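Sec-alkylsulfatase (Pseudomonas sp., PDB 4AXH) hydrolyses (R)-secondary-alkyl sulfates with strict inversion of configuration, giving (S)-alcohols and sulfate, as a zinc-dependent homodimeric enzyme of the metallo-beta-lactamase superfamily. Local coordinates at residues 272-277 with 281-286; 297-302 with 342-347; 335-340 with 367-372. One frame throughout, in Å; residues are numbered along the deposited sequence. Where two conformers were deposited one is given.

Contact 1: 272-277 with 281-286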
ATOM      1  N   TYR A 272      17.463 -10.324  18.069  1.00 38.23           N
ATOM      2  CA  TYR A 272      18.613 -11.217  17.903  1.00 36.98           C
ATOM      3  C   TYR A 272      18.499 -12.336  18.949  1.00 40.61           C
ATOM      4  O   TYR A 272      18.213 -12.060  20.104  1.00 41.11           O
ATOM      5  CB  TYR A 272      19.957 -10.473  18.046  1.00 36.80           C
ATOM      6  CG  TYR A 272      20.155  -9.330  17.065  1.00 36.92           C
ATOM      7  CD1 TYR A 272      20.764  -9.540  15.828  1.00 36.64           C
ATOM      8  CD2 TYR A 272      19.780  -8.027  17.399  1.00 37.99           C
ATOM      9  CE1 TYR A 272      21.001  -8.479  14.953  1.00 37.64           C
ATOM     10  CE2 TYR A 272      19.971  -6.969  16.516  1.00 37.51           C
ATOM     11  CZ  TYR A 272      20.584  -7.195  15.297  1.00 45.67           C
ATOM     12  OH  TYR A 272      20.766  -6.115  14.461  1.00 45.43           O
ATOM     13  N   GLU A 273      18.656 -13.592  18.530  1.00 36.51           N
ATOM     14  CA  GLU A 273      18.537 -14.745  19.417  1.00 35.59           C
ATOM     15  C   GLU A 273      19.550 -15.779  19.092  1.00 41.88           C
ATOM     16  O   GLU A 273      19.612 -16.242  17.955  1.00 42.14           O
ATOM     17  CB  GLU A 273      17.129 -15.378  19.362  1.00 36.08           C
ATOM     18  CG  GLU A 273      16.128 -14.730  20.296  1.00 35.06           C
ATOM     19  CD  GLU A 273      14.818 -15.469  20.475  1.00 43.58           C
ATOM     20  OE1 GLU A 273      14.855 -16.713  20.603  1.00 36.80           O
ATOM     21  OE2 GLU A 273      13.762 -14.798  20.567  1.00 34.13           O
ATOM     22  N   ARG A 274      20.344 -16.154  20.092  1.00 41.52           N
ATOM     23  CA  ARG A 274      21.373 -17.179  19.937  0.50 41.76           C
ATOM     24  C   ARG A 274      20.804 -18.507  20.411  1.00 45.52           C
ATOM     25  O   ARG A 274      20.150 -18.545  21.461  1.00 47.92           O
ATOM     26  CB  ARG A 274      22.625 -16.816  20.749  0.50 41.98           C
ATOM     27  CG  ARG A 274      23.450 -15.681  20.163  0.50 48.72           C
ATOM     28  CD  ARG A 274      24.870 -15.731  20.684  0.50 53.42           C
ATOM     29  NE  ARG A 274      25.506 -17.003  20.346  0.50 58.06           N
ATOM     30  CZ  ARG A 274      26.287 -17.205  19.289  0.50 69.77           C
ATOM     31  NH1 ARG A 274      26.580 -16.204  18.466  0.50 49.97           N
ATOM     32  NH2 ARG A 274      26.803 -18.402  19.062  0.50 57.53           N
ATOM     33  N   HIS A 275      21.006 -19.580  19.634  1.00 38.88           N
ATOM     34  CA  HIS A 275      20.537 -20.940  19.960  1.00 37.25           C
ATOM     35  C   HIS A 275      21.527 -21.978  19.497  1.00 43.85           C
ATOM     36  O   HIS A 275      22.128 -21.849  18.425  1.00 44.71           O
ATOM     37  CB  HIS A 275      19.188 -21.267  19.332  1.00 36.50           C
ATOM     38  CG  HIS A 275      18.063 -20.505  19.917  1.00 38.81           C
ATOM     39  ND1 HIS A 275      17.369 -20.986  20.990  1.00 40.41           N
ATOM     40  CD2 HIS A 275      17.530 -19.323  19.531  1.00 40.71           C
ATOM     41  CE1 HIS A 275      16.444 -20.076  21.250  1.00 40.61           C
ATOM     42  NE2 HIS A 275      16.497 -19.060  20.386  1.00 40.73           N
ATOM     43  N   THR A 276      21.664 -23.030  20.289  1.00 40.74           N
ATOM     44  CA  THR A 276      22.558 -24.124  19.975  1.00 41.15           C
ATOM     45  C   THR A 276      21.768 -25.422  19.933  1.00 45.73           C
ATOM     46  O   THR A 276      20.895 -25.639  20.785  1.00 46.30           O
ATOM     47  CB  THR A 276      23.889 -24.029  20.785  1.00 50.84           C
ATOM     48  OG1 THR A 276      24.755 -25.141  20.494  1.00 43.87           O
ATOM     49  CG2 THR A 276      23.662 -23.882  22.282  1.00 52.48           C
ATOM     50  N   VAL A 277      21.976 -26.220  18.863  1.00 41.80           N
ATOM     51  CA  VAL A 277      21.265 -27.488  18.615  1.00 41.17           C
ATOM     52  C   VAL A 277      22.190 -28.452  17.881  1.00 48.15           C
ATOM     53  O   VAL A 277      22.704 -28.108  16.818  1.00 50.74           O
ATOM     54  CB  VAL A 277      19.862 -27.289  17.925  1.00 42.83           C
ATOM     55  CG1 VAL A 277      19.973 -26.647  16.544  1.00 41.55           C
ATOM     56  CG2 VAL A 277      19.061 -28.593  17.868  1.00 41.99           C
ATOM     57  N   GLU A 281      25.864 -23.718  16.408  1.00 46.19           N
ATOM     58  CA  GLU A 281      25.526 -22.400  16.918  1.00 45.68           C
ATOM     59  C   GLU A 281      24.767 -21.661  15.821  1.00 46.97           C
ATOM     60  O   GLU A 281      25.199 -21.624  14.661  1.00 44.48           O
ATOM     61  CB  GLU A 281      26.795 -21.619  17.296  1.00 47.78           C
ATOM     62  CG  GLU A 281      27.267 -21.781  18.723  1.00 60.25           C
ATOM     63  CD  GLU A 281      28.649 -21.198  18.940  1.00 91.24           C
ATOM     64  OE1 GLU A 281      28.775 -19.952  18.981  1.00 83.00           O
ATOM     65  OE2 GLU A 281      29.617 -21.990  19.026  1.00 96.12           O
ATOM     66  N   LEU A 282      23.624 -21.074  16.206  1.00 43.19           N
ATOM     67  CA  LEU A 282      22.740 -20.314  15.332  1.00 40.51           C
ATOM     68  C   LEU A 282      22.403 -19.014  16.006  1.00 42.84           C
ATOM     69  O   LEU A 282      21.929 -19.023  17.138  1.00 42.95           O
ATOM     70  CB  LEU A 282      21.416 -21.071  15.058  1.00 39.78           C
ATOM     71  CG  LEU A 282      21.477 -22.568  14.759  1.00 43.40           C
ATOM     72  CD1 LEU A 282      20.165 -23.232  15.059  1.00 42.11           C
ATOM     73  CD2 LEU A 282      21.868 -22.818  13.334  1.00 46.63           C
ATOM     74  N   GLU A 283      22.658 -17.897  15.313  1.00 38.24           N
ATOM     75  CA  GLU A 283      22.265 -16.554  15.717  1.00 36.28           C
ATOM     76  C   GLU A 283      21.259 -16.144  14.638  1.00 38.32           C
ATOM     77  O   GLU A 283      21.558 -16.199  13.434  1.00 38.52           O
ATOM     78  CB  GLU A 283      23.454 -15.578  15.765  1.00 37.10           C
ATOM     79  CG  GLU A 283      23.095 -14.214  16.354  1.00 48.89           C
ATOM     80  CD  GLU A 283      24.223 -13.251  16.709  1.00 72.37           C
ATOM     81  OE1 GLU A 283      25.403 -13.671  16.685  1.00 59.24           O
ATOM     82  OE2 GLU A 283      23.926 -12.077  17.029  1.00 76.80           O
ATOM     83  N   PHE A 284      20.055 -15.828  15.076  1.00 30.47           N
ATOM     84  CA  PHE A 284      18.945 -15.385  14.253  1.00 27.69           C
ATOM     85  C   PHE A 284      18.761 -13.885  14.418  1.00 31.16           C
ATOM     86  O   PHE A 284      18.816 -13.375  15.540  1.00 28.24           O
ATOM     87  CB  PHE A 284      17.657 -16.102  14.705  1.00 29.19           C
ATOM     88  CG  PHE A 284      17.697 -17.630  14.735  1.00 31.13           C
ATOM     89  CD1 PHE A 284      17.644 -18.371  13.555  1.00 33.58           C
ATOM     90  CD2 PHE A 284      17.716 -18.319  15.942  1.00 35.25           C
ATOM     91  CE1 PHE A 284      17.659 -19.761  13.577  1.00 35.86           C
ATOM     92  CE2 PHE A 284      17.716 -19.720  15.969  1.00 39.42           C
ATOM     93  CZ  PHE A 284      17.708 -20.433  14.782  1.00 38.07           C
ATOM     94  N   GLN A 285      18.534 -13.174  13.304  1.00 31.38           N
ATOM     95  CA  GLN A 285      18.270 -11.731  13.286  1.00 31.91           C
ATOM     96  C   GLN A 285      16.890 -11.491  12.681  1.00 37.77           C
ATOM     97  O   GLN A 285      16.721 -11.722  11.489  1.00 39.96           O
ATOM     98  CB  GLN A 285      19.334 -10.979  12.468  1.00 33.28           C
ATOM     99  CG  GLN A 285      18.989  -9.489  12.234  1.00 43.30           C
ATOM    100  CD  GLN A 285      19.704  -8.817  11.080  1.00 65.39           C
ATOM    101  OE1 GLN A 285      20.345  -9.465  10.227  1.00 53.06           O
ATOM    102  NE2 GLN A 285      19.563  -7.488  11.025  1.00 64.15           N
ATOM    103  N   LEU A 286      15.920 -11.025  13.483  1.00 32.04           N
ATOM    104  CA  LEU A 286      14.584 -10.763  12.973  1.00 31.55           C
ATOM    105  C   LEU A 286      14.584  -9.636  11.938  1.00 35.30           C
ATOM    106  O   LEU A 286      15.019  -8.531  12.247  1.00 36.73           O
ATOM    107  CB  LEU A 286      13.628 -10.394  14.128  1.00 31.99           C
ATOM    108  CG  LEU A 286      13.031 -11.514  15.000  1.00 37.14           C
ATOM    109  CD1 LEU A 286      12.129 -10.912  16.079  1.00 38.27           C
ATOM    110  CD2 LEU A 286      12.183 -12.452  14.196  1.00 38.13           C
TER
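E273 and F284 exchange both backbone hydrogen bonds of an antiparallel hydrogen-bonded pair, with F284 N to E273 O at 2.9 Å. H275 and L282 form the next such pair, H275 N to L282 O measuring 2.7 Å. Between them R274 faces E283 as a non-hydrogen-bonded pair, consistent with a regular antiparallel register.

Charged groups meet on the side of R274. In one conformer R274 NH2 forms a salt bridge with E281 OE1, and R274 NH1 reaches E283 OE1 at 3.3 Å, a weak bond; as a second conformer was deposited, this network is less certain. On the same side the Y272 ring and the Q285 amide lie side by side, planes 10° apart. The extended Q285 chain, with CG trans to the backbone N (chi1 171°), sets Q285 CG 3.5 Å from Y272 CE1; its OE1 takes a bond from N297.

The other side combines rings and apolar groups with one His-carboxylate hydrogen bond. H275 CD2 comes to the edge of the F284 ring, 3.6 Å from F284 CE2; the rings meet rim to rim, planes at 52°. H275 NE2 donates to E273 OE1 at 2.9 Å, in the imidazole plane, while E273 OE2 receives E269 N and K270 N. V277 CG1 touches L282 CD1 at 3.7 Å.

F284 also packs on V176 and I268 of the facing sheet, and Y272 on helix 330-344: this is a beta hairpin at the margin of one sheet in the metallo-beta-lactamase alpha-beta-beta-alpha sandwich.

Contact 2: 297-302 with 342-347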
ATOM      1  N   ASN A 297      17.252 -13.534   9.300  1.00 30.91           N
ATOM      2  CA  ASN A 297      18.544 -13.971   8.753  1.00 31.12           C
ATOM      3  C   ASN A 297      19.155 -14.941   9.777  1.00 34.48           C
ATOM      4  O   ASN A 297      18.778 -14.946  10.945  1.00 33.53           O
ATOM      5  CB  ASN A 297      19.491 -12.783   8.517  1.00 32.44           C
ATOM      6  CG  ASN A 297      19.029 -11.790   7.491  1.00 45.76           C
ATOM      7  OD1 ASN A 297      18.483 -12.146   6.441  1.00 51.51           O
ATOM      8  ND2 ASN A 297      19.293 -10.519   7.746  1.00 27.33           N
ATOM      9  N   ILE A 298      20.046 -15.790   9.332  1.00 32.51           N
ATOM     10  CA  ILE A 298      20.665 -16.777  10.199  1.00 33.12           C
ATOM     11  C   ILE A 298      22.174 -16.704  10.046  1.00 42.88           C
ATOM     12  O   ILE A 298      22.698 -16.944   8.960  1.00 44.70           O
ATOM     13  CB  ILE A 298      20.101 -18.204   9.956  1.00 35.47           C
ATOM     14  CG1 ILE A 298      18.563 -18.227  10.041  1.00 34.63           C
ATOM     15  CG2 ILE A 298      20.731 -19.241  10.926  1.00 36.66           C
ATOM     16  CD1 ILE A 298      17.892 -18.298   8.765  1.00 35.92           C
ATOM     17  N   TYR A 299      22.869 -16.325  11.117  1.00 41.63           N
ATOM     18  CA  TYR A 299      24.325 -16.271  11.097  1.00 42.45           C
ATOM     19  C   TYR A 299      24.850 -17.546  11.777  1.00 44.04           C
ATOM     20  O   TYR A 299      24.213 -18.089  12.679  1.00 42.90           O
ATOM     21  CB  TYR A 299      24.859 -14.957  11.737  1.00 44.40           C
ATOM     22  CG  TYR A 299      26.366 -14.882  11.892  1.00 46.62           C
ATOM     23  CD1 TYR A 299      27.194 -14.689  10.790  1.00 47.33           C
ATOM     24  CD2 TYR A 299      26.960 -14.927  13.153  1.00 48.55           C
ATOM     25  CE1 TYR A 299      28.580 -14.598  10.934  1.00 47.25           C
ATOM     26  CE2 TYR A 299      28.342 -14.809  13.312  1.00 48.99           C
ATOM     27  CZ  TYR A 299      29.150 -14.656  12.201  1.00 53.33           C
ATOM     28  OH  TYR A 299      30.511 -14.613  12.374  1.00 50.43           O
ATOM     29  N   LEU A 300      25.950 -18.060  11.262  1.00 39.36           N
ATOM     30  CA  LEU A 300      26.590 -19.253  11.776  1.00 37.84           C
ATOM     31  C   LEU A 300      27.941 -18.852  12.335  1.00 41.15           C
ATOM     32  O   LEU A 300      28.939 -18.817  11.594  1.00 38.15           O
ATOM     33  CB  LEU A 300      26.702 -20.353  10.704  1.00 37.38           C
ATOM     34  CG  LEU A 300      25.372 -20.822  10.154  1.00 41.81           C
ATOM     35  CD1 LEU A 300      25.569 -21.809   9.028  1.00 41.41           C
ATOM     36  CD2 LEU A 300      24.497 -21.402  11.250  1.00 45.00           C
ATOM     37  N   PRO A 301      27.975 -18.484  13.648  1.00 41.15           N
ATOM     38  CA  PRO A 301      29.249 -18.038  14.248  1.00 42.33           C
ATOM     39  C   PRO A 301      30.411 -19.018  14.112  1.00 46.53           C
ATOM     40  O   PRO A 301      31.521 -18.574  13.832  1.00 48.20           O
ATOM     41  CB  PRO A 301      28.887 -17.661  15.692  1.00 43.96           C
ATOM     42  CG  PRO A 301      27.539 -18.205  15.922  1.00 47.15           C
ATOM     43  CD  PRO A 301      26.866 -18.420  14.621  1.00 42.30           C
ATOM     44  N   GLN A 302      30.136 -20.327  14.181  1.00 42.25           N
ATOM     45  CA  GLN A 302      31.146 -21.384  14.053  1.00 42.20           C
ATOM     46  C   GLN A 302      31.746 -21.459  12.669  1.00 48.74           C
ATOM     47  O   GLN A 302      32.921 -21.816  12.530  1.00 51.65           O
ATOM     48  CB  GLN A 302      30.558 -22.761  14.390  1.00 42.90           C
ATOM     49  CG  GLN A 302      30.095 -22.943  15.830  1.00 44.48           C
ATOM     50  CD  GLN A 302      29.101 -24.079  15.948  1.00 63.57           C
ATOM     51  OE1 GLN A 302      28.568 -24.621  14.965  1.00 55.01           O
ATOM     52  NE2 GLN A 302      28.812 -24.456  17.167  1.00 61.94           N
ATOM     53  N   GLU A 342      26.550  -4.410   9.519  1.00 36.81           N
ATOM     54  CA  GLU A 342      27.216  -3.971  10.725  1.00 36.69           C
ATOM     55  C   GLU A 342      27.457  -5.129  11.693  1.00 40.22           C
ATOM     56  O   GLU A 342      28.578  -5.287  12.138  1.00 40.48           O
ATOM     57  CB  GLU A 342      26.396  -2.850  11.352  1.00 39.10           C
ATOM     58  CG  GLU A 342      26.874  -2.383  12.722  1.00 57.49           C
ATOM     59  CD  GLU A 342      26.142  -1.167  13.264  1.00 86.44           C
ATOM     60  OE1 GLU A 342      24.988  -0.905  12.840  1.00 61.86           O
ATOM     61  OE2 GLU A 342      26.745  -0.456  14.103  1.00103.81           O
ATOM     62  N   LYS A 343      26.436  -5.974  11.970  1.00 36.25           N
ATOM     63  CA  LYS A 343      26.569  -7.091  12.911  1.00 34.79           C
ATOM     64  C   LYS A 343      27.410  -8.271  12.436  1.00 37.39           C
ATOM     65  O   LYS A 343      28.056  -8.936  13.258  1.00 37.52           O
ATOM     66  CB  LYS A 343      25.194  -7.577  13.400  1.00 36.93           C
ATOM     67  CG  LYS A 343      24.759  -7.027  14.766  1.00 53.53           C
ATOM     68  CD  LYS A 343      24.689  -8.148  15.817  1.00 71.16           C
ATOM     69  CE  LYS A 343      24.022  -7.763  17.124  1.00 83.34           C
ATOM     70  NZ  LYS A 343      24.931  -6.991  18.017  1.00 89.10           N
ATOM     71  N   TYR A 344      27.385  -8.569  11.128  1.00 33.04           N
ATOM     72  CA  TYR A 344      28.059  -9.762  10.611  1.00 32.58           C
ATOM     73  C   TYR A 344      29.106  -9.564   9.539  1.00 37.48           C
ATOM     74  O   TYR A 344      29.919 -10.467   9.358  1.00 38.57           O
ATOM     75  CB  TYR A 344      27.032 -10.837  10.176  1.00 34.68           C
ATOM     76  CG  TYR A 344      25.924 -11.058  11.181  1.00 36.78           C
ATOM     77  CD1 TYR A 344      26.195 -11.589  12.441  1.00 38.46           C
ATOM     78  CD2 TYR A 344      24.618 -10.667  10.901  1.00 37.23           C
ATOM     79  CE1 TYR A 344      25.182 -11.765  13.382  1.00 39.49           C
ATOM     80  CE2 TYR A 344      23.596 -10.835  11.838  1.00 38.62           C
ATOM     81  CZ  TYR A 344      23.883 -11.387  13.076  1.00 45.19           C
ATOM     82  OH  TYR A 344      22.892 -11.529  14.017  1.00 41.91           O
ATOM     83  N   GLY A 345      29.096  -8.418   8.867  1.00 33.83           N
ATOM     84  CA  GLY A 345      30.015  -8.086   7.784  1.00 34.59           C
ATOM     85  C   GLY A 345      31.485  -8.352   8.026  1.00 40.67           C
ATOM     86  O   GLY A 345      32.157  -8.917   7.164  1.00 38.45           O
ATOM     87  N   ASP A 346      31.982  -7.988   9.225  1.00 42.37           N
ATOM     88  CA  ASP A 346      33.388  -8.197   9.614  1.00 43.76           C
ATOM     89  C   ASP A 346      33.695  -9.634  10.065  1.00 48.16           C
ATOM     90  O   ASP A 346      34.874 -10.022  10.062  1.00 48.21           O
ATOM     91  CB  ASP A 346      33.808  -7.204  10.701  1.00 46.62           C
ATOM     92  CG  ASP A 346      33.448  -5.752  10.415  1.00 60.53           C
ATOM     93  OD1 ASP A 346      33.567  -5.328   9.235  1.00 59.77           O
ATOM     94  OD2 ASP A 346      33.052  -5.039  11.370  1.00 69.86           O
ATOM     95  N   ARG A 347      32.621 -10.426  10.400  1.00 43.88           N
ATOM     96  CA  ARG A 347      32.610 -11.835  10.863  1.00 42.14           C
ATOM     97  C   ARG A 347      32.155 -12.856   9.799  1.00 45.92           C
ATOM     98  O   ARG A 347      31.852 -14.005  10.156  1.00 45.98           O
ATOM     99  CB  ARG A 347      31.620 -11.963  12.001  1.00 37.47           C
ATOM    100  CG  ARG A 347      32.066 -11.435  13.319  1.00 42.68           C
ATOM    101  CD  ARG A 347      31.097 -11.921  14.362  1.00 38.55           C
ATOM    102  NE  ARG A 347      29.884 -11.144  14.521  1.00 33.05           N
ATOM    103  CZ  ARG A 347      28.949 -11.462  15.404  1.00 47.71           C
ATOM    104  NH1 ARG A 347      29.082 -12.546  16.161  1.00 53.76           N
ATOM    105  NH2 ARG A 347      27.896 -10.678  15.574  1.00 34.50           N
TER
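Y299 and Y344 meet as an offset stack: the ring centroids are 4.6 Å apart and the planes are turned 23° from each other. Because Y299 CG is trans to the backbone N (chi1 174°), the phenol leaves the strand toward the helix end and puts one face against Y344. Y344 CD1 lies over that face, displaced toward the rim. A CH-pi contact accompanies the stack, with Y299 CB 3.8 Å from the centroid of the Y344 ring and over its face. The other face of that ring is covered by K343 CB from within its own segment, so Y299 and K343 CB lie on opposite faces of Y344.

The polar contacts involve R347, which is held within its own segment. Its guanidinium grips a single acceptor side-on: R347 NE to K343 O is 3.1 Å and R347 NH2 to K343 O is 2.9 Å, both with the oxygen near the guanidinium plane. A bend at chi3 folds the chain back for this and places the guanidinium beside Y299. R347 NH1 then lies 3.7 Å from Y299 CE2, the ring and guanidinium planes being 57° apart. The Y299 hydroxyl points at R347 O, but the model places it too near R347 CB for that bond to be more than doubtful.

Y299 belongs to strand 296-300, between strands 280-286 and 305-307, and also touches L306. Y344, in the last part of helix 330-344, packs over this sheet on Y272, Q285 and L306, and its OH makes a weak hydrogen bond to E283 OE2.

Contact 3: 335-340 with 367-372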
ATOM      1  N   GLY A 335      17.268  -1.031   5.904  1.00 28.96           N
ATOM      2  CA  GLY A 335      17.683  -0.999   7.309  1.00 28.35           C
ATOM      3  C   GLY A 335      18.104  -2.343   7.883  1.00 33.89           C
ATOM      4  O   GLY A 335      19.013  -2.413   8.732  1.00 34.54           O
ATOM      5  N   TYR A 336      17.441  -3.434   7.417  1.00 28.19           N
ATOM      6  CA  TYR A 336      17.756  -4.795   7.863  1.00 28.01           C
ATOM      7  C   TYR A 336      19.013  -5.352   7.172  1.00 32.27           C
ATOM      8  O   TYR A 336      19.743  -6.169   7.743  1.00 33.65           O
ATOM      9  CB  TYR A 336      16.554  -5.722   7.612  1.00 30.77           C
ATOM     10  CG  TYR A 336      15.376  -5.505   8.545  1.00 32.95           C
ATOM     11  CD1 TYR A 336      15.556  -5.442   9.923  1.00 32.97           C
ATOM     12  CD2 TYR A 336      14.077  -5.439   8.055  1.00 35.37           C
ATOM     13  CE1 TYR A 336      14.486  -5.273  10.787  1.00 29.15           C
ATOM     14  CE2 TYR A 336      12.996  -5.260   8.911  1.00 36.98           C
ATOM     15  CZ  TYR A 336      13.206  -5.183  10.279  1.00 40.19           C
ATOM     16  OH  TYR A 336      12.154  -5.076  11.151  1.00 39.91           O
ATOM     17  N   ILE A 337      19.240  -4.945   5.919  1.00 28.60           N
ATOM     18  CA  ILE A 337      20.425  -5.349   5.156  1.00 28.23           C
ATOM     19  C   ILE A 337      21.640  -4.707   5.864  1.00 36.26           C
ATOM     20  O   ILE A 337      22.592  -5.405   6.204  1.00 35.42           O
ATOM     21  CB  ILE A 337      20.314  -4.949   3.639  1.00 28.05           C
ATOM     22  CG1 ILE A 337      19.232  -5.794   2.931  1.00 25.88           C
ATOM     23  CG2 ILE A 337      21.673  -5.119   2.955  1.00 26.46           C
ATOM     24  CD1 ILE A 337      18.733  -5.321   1.617  1.00 25.90           C
ATOM     25  N   ASP A 338      21.534  -3.388   6.164  1.00 34.95           N
ATOM     26  CA  ASP A 338      22.558  -2.589   6.834  1.00 34.34           C
ATOM     27  C   ASP A 338      22.841  -3.102   8.232  1.00 37.37           C
ATOM     28  O   ASP A 338      24.003  -3.155   8.627  1.00 38.53           O
ATOM     29  CB  ASP A 338      22.114  -1.127   6.853  1.00 36.75           C
ATOM     30  CG  ASP A 338      23.164  -0.105   7.237  1.00 41.52           C
ATOM     31  OD1 ASP A 338      24.341  -0.271   6.809  1.00 38.37           O
ATOM     32  OD2 ASP A 338      22.784   0.921   7.873  1.00 43.81           O
ATOM     33  N   ALA A 339      21.796  -3.526   8.977  1.00 32.94           N
ATOM     34  CA  ALA A 339      21.977  -4.081  10.325  1.00 30.99           C
ATOM     35  C   ALA A 339      22.695  -5.417  10.239  1.00 38.17           C
ATOM     36  O   ALA A 339      23.541  -5.720  11.102  1.00 43.30           O
ATOM     37  CB  ALA A 339      20.657  -4.214  11.037  1.00 31.07           C
ATOM     38  N   SER A 340      22.446  -6.173   9.160  1.00 31.19           N
ATOM     39  CA  SER A 340      23.177  -7.410   8.942  1.00 31.50           C
ATOM     40  C   SER A 340      24.645  -7.095   8.545  1.00 34.13           C
ATOM     41  O   SER A 340      25.540  -7.804   8.978  1.00 34.36           O
ATOM     42  CB  SER A 340      22.468  -8.315   7.928  1.00 36.13           C
ATOM     43  OG  SER A 340      22.813  -8.085   6.570  1.00 46.69           O
ATOM     44  N   THR A 367      30.764  -5.574   0.053  1.00 28.94           N
ATOM     45  CA  THR A 367      30.390  -4.767  -1.101  1.00 27.43           C
ATOM     46  C   THR A 367      28.959  -5.171  -1.524  1.00 30.52           C
ATOM     47  O   THR A 367      28.151  -4.299  -1.810  1.00 31.97           O
ATOM     48  CB  THR A 367      31.396  -4.997  -2.252  1.00 31.32           C
ATOM     49  OG1 THR A 367      32.668  -4.495  -1.866  1.00 34.87           O
ATOM     50  CG2 THR A 367      30.949  -4.384  -3.609  1.00 17.65           C
ATOM     51  N   TYR A 368      28.661  -6.486  -1.559  1.00 23.69           N
ATOM     52  CA  TYR A 368      27.368  -7.026  -1.970  1.00 21.66           C
ATOM     53  C   TYR A 368      26.277  -6.486  -1.050  1.00 25.68           C
ATOM     54  O   TYR A 368      25.366  -5.821  -1.541  1.00 26.26           O
ATOM     55  CB  TYR A 368      27.450  -8.557  -2.021  1.00 21.30           C
ATOM     56  CG  TYR A 368      26.189  -9.283  -2.434  1.00 22.26           C
ATOM     57  CD1 TYR A 368      25.179  -9.561  -1.506  1.00 21.95           C
ATOM     58  CD2 TYR A 368      26.055  -9.816  -3.710  1.00 22.57           C
ATOM     59  CE1 TYR A 368      24.038 -10.274  -1.868  1.00 21.03           C
ATOM     60  CE2 TYR A 368      24.908 -10.520  -4.085  1.00 20.33           C
ATOM     61  CZ  TYR A 368      23.921 -10.775  -3.147  1.00 27.77           C
ATOM     62  OH  TYR A 368      22.802 -11.503  -3.484  1.00 35.45           O
ATOM     63  N   LEU A 369      26.440  -6.632   0.267  1.00 22.54           N
ATOM     64  CA  LEU A 369      25.508  -6.106   1.264  1.00 23.89           C
ATOM     65  C   LEU A 369      25.267  -4.624   1.162  1.00 31.47           C
ATOM     66  O   LEU A 369      24.117  -4.196   1.125  1.00 34.89           O
ATOM     67  CB  LEU A 369      25.926  -6.484   2.683  1.00 24.66           C
ATOM     68  CG  LEU A 369      25.715  -7.947   3.036  1.00 29.50           C
ATOM     69  CD1 LEU A 369      26.109  -8.209   4.465  1.00 31.28           C
ATOM     70  CD2 LEU A 369      24.278  -8.372   2.732  1.00 25.12           C
ATOM     71  N   ALA A 370      26.329  -3.830   1.060  1.00 28.16           N
ATOM     72  CA  ALA A 370      26.206  -2.394   0.948  1.00 27.60           C
ATOM     73  C   ALA A 370      25.501  -1.992  -0.331  1.00 33.01           C
ATOM     74  O   ALA A 370      24.703  -1.063  -0.297  1.00 34.87           O
ATOM     75  CB  ALA A 370      27.566  -1.762   1.028  1.00 29.12           C
ATOM     76  N   ASP A 371      25.740  -2.708  -1.456  1.00 29.48           N
ATOM     77  CA  ASP A 371      25.077  -2.447  -2.754  1.00 27.99           C
ATOM     78  C   ASP A 371      23.572  -2.734  -2.629  1.00 29.59           C
ATOM     79  O   ASP A 371      22.766  -1.911  -3.061  1.00 28.60           O
ATOM     80  CB  ASP A 371      25.700  -3.297  -3.881  1.00 28.78           C
ATOM     81  CG  ASP A 371      27.095  -2.897  -4.362  1.00 35.65           C
ATOM     82  OD1 ASP A 371      27.619  -1.880  -3.894  1.00 34.53           O
ATOM     83  OD2 ASP A 371      27.648  -3.598  -5.223  1.00 44.51           O
ATOM     84  N   GLN A 372      23.217  -3.884  -1.986  1.00 22.76           N
ATOM     85  CA  GLN A 372      21.843  -4.336  -1.733  1.00 21.47           C
ATOM     86  C   GLN A 372      21.114  -3.286  -0.910  1.00 24.92           C
ATOM     87  O   GLN A 372      20.102  -2.765  -1.369  1.00 25.48           O
ATOM     88  CB  GLN A 372      21.831  -5.708  -1.029  1.00 22.24           C
ATOM     89  CG  GLN A 372      22.278  -6.908  -1.897  1.00 28.65           C
ATOM     90  CD  GLN A 372      21.307  -7.345  -2.981  1.00 38.42           C
ATOM     91  OE1 GLN A 372      20.090  -7.166  -2.883  1.00 35.21           O
ATOM     92  NE2 GLN A 372      21.830  -7.967  -4.029  1.00 30.57           N
TER
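I337 turns its CG2 trans to its own backbone N, with chi1 -69° sending CG1 beside that nitrogen; CG2 then meets both L369 and Q372, and CD1 only Q372. A chi1 of -73° in L369 and an extended chi2 bring its two methyls round toward S340 and I337. The motif is an antiparallel helix pair: the short axes approach to 8.9 Å with N-to-C directions 159° apart, and helix 330-344 packs there on helix 362-388.

I337 carries most of the contact. Its CG2 lies against the backbone of the other helix, 3.2 Å from L369 O, and also 4.0 Å from Q372 CB. Its CD1 sits 4.0 Å from Q372 C. I337 also touches R373 and Y376 of the same helix 362-388. L369 CD2 closes the apolar patch at 4.2 Å from I337 CG2.

Q372 meets I337 with its CB and its backbone carbonyl carbon; its amide leads away, and NE2 makes weak hydrogen bonds to P313 O and Y412 O. D338 and D371 start out from their helices on the side turned from the facing helix, and both meet the dimer partner: D338 forms a salt bridge with R595 of the second subunit, and D371 one with R588 of that subunit.

S340 adds a looser contact, its OG standing 3.9 Å from L369 CD1. The hydroxyl is turned back on its own helix, where S340 OG donates to I337 O at 2.7 Å, in the carbonyl plane and on a lone pair.

Contacts 1 and 2 share one sheet, with centres about 10 Å apart, and are joined by probable backbone hydrogen bonds, E283 O to Y299 N at 2.7 Å and Q285 O to N297 N at 2.9 Å. Contacts 2 and 3 use successive parts of helix 330-344, their centres about 12 Å apart. Q285 packs against contact 3, its OE1 lying 3.3 Å from S340 CB. Contact 2 lies away from the annotated sites; contact 3 comes nearer to the metals, the side chain of I337 being about 8 Å from that of the zinc ligand E291 and the side chain of Q372 about 13 Å from a zinc ion. In contact 1, F284 is about 11 Å from the zinc ligand H179, between side chains.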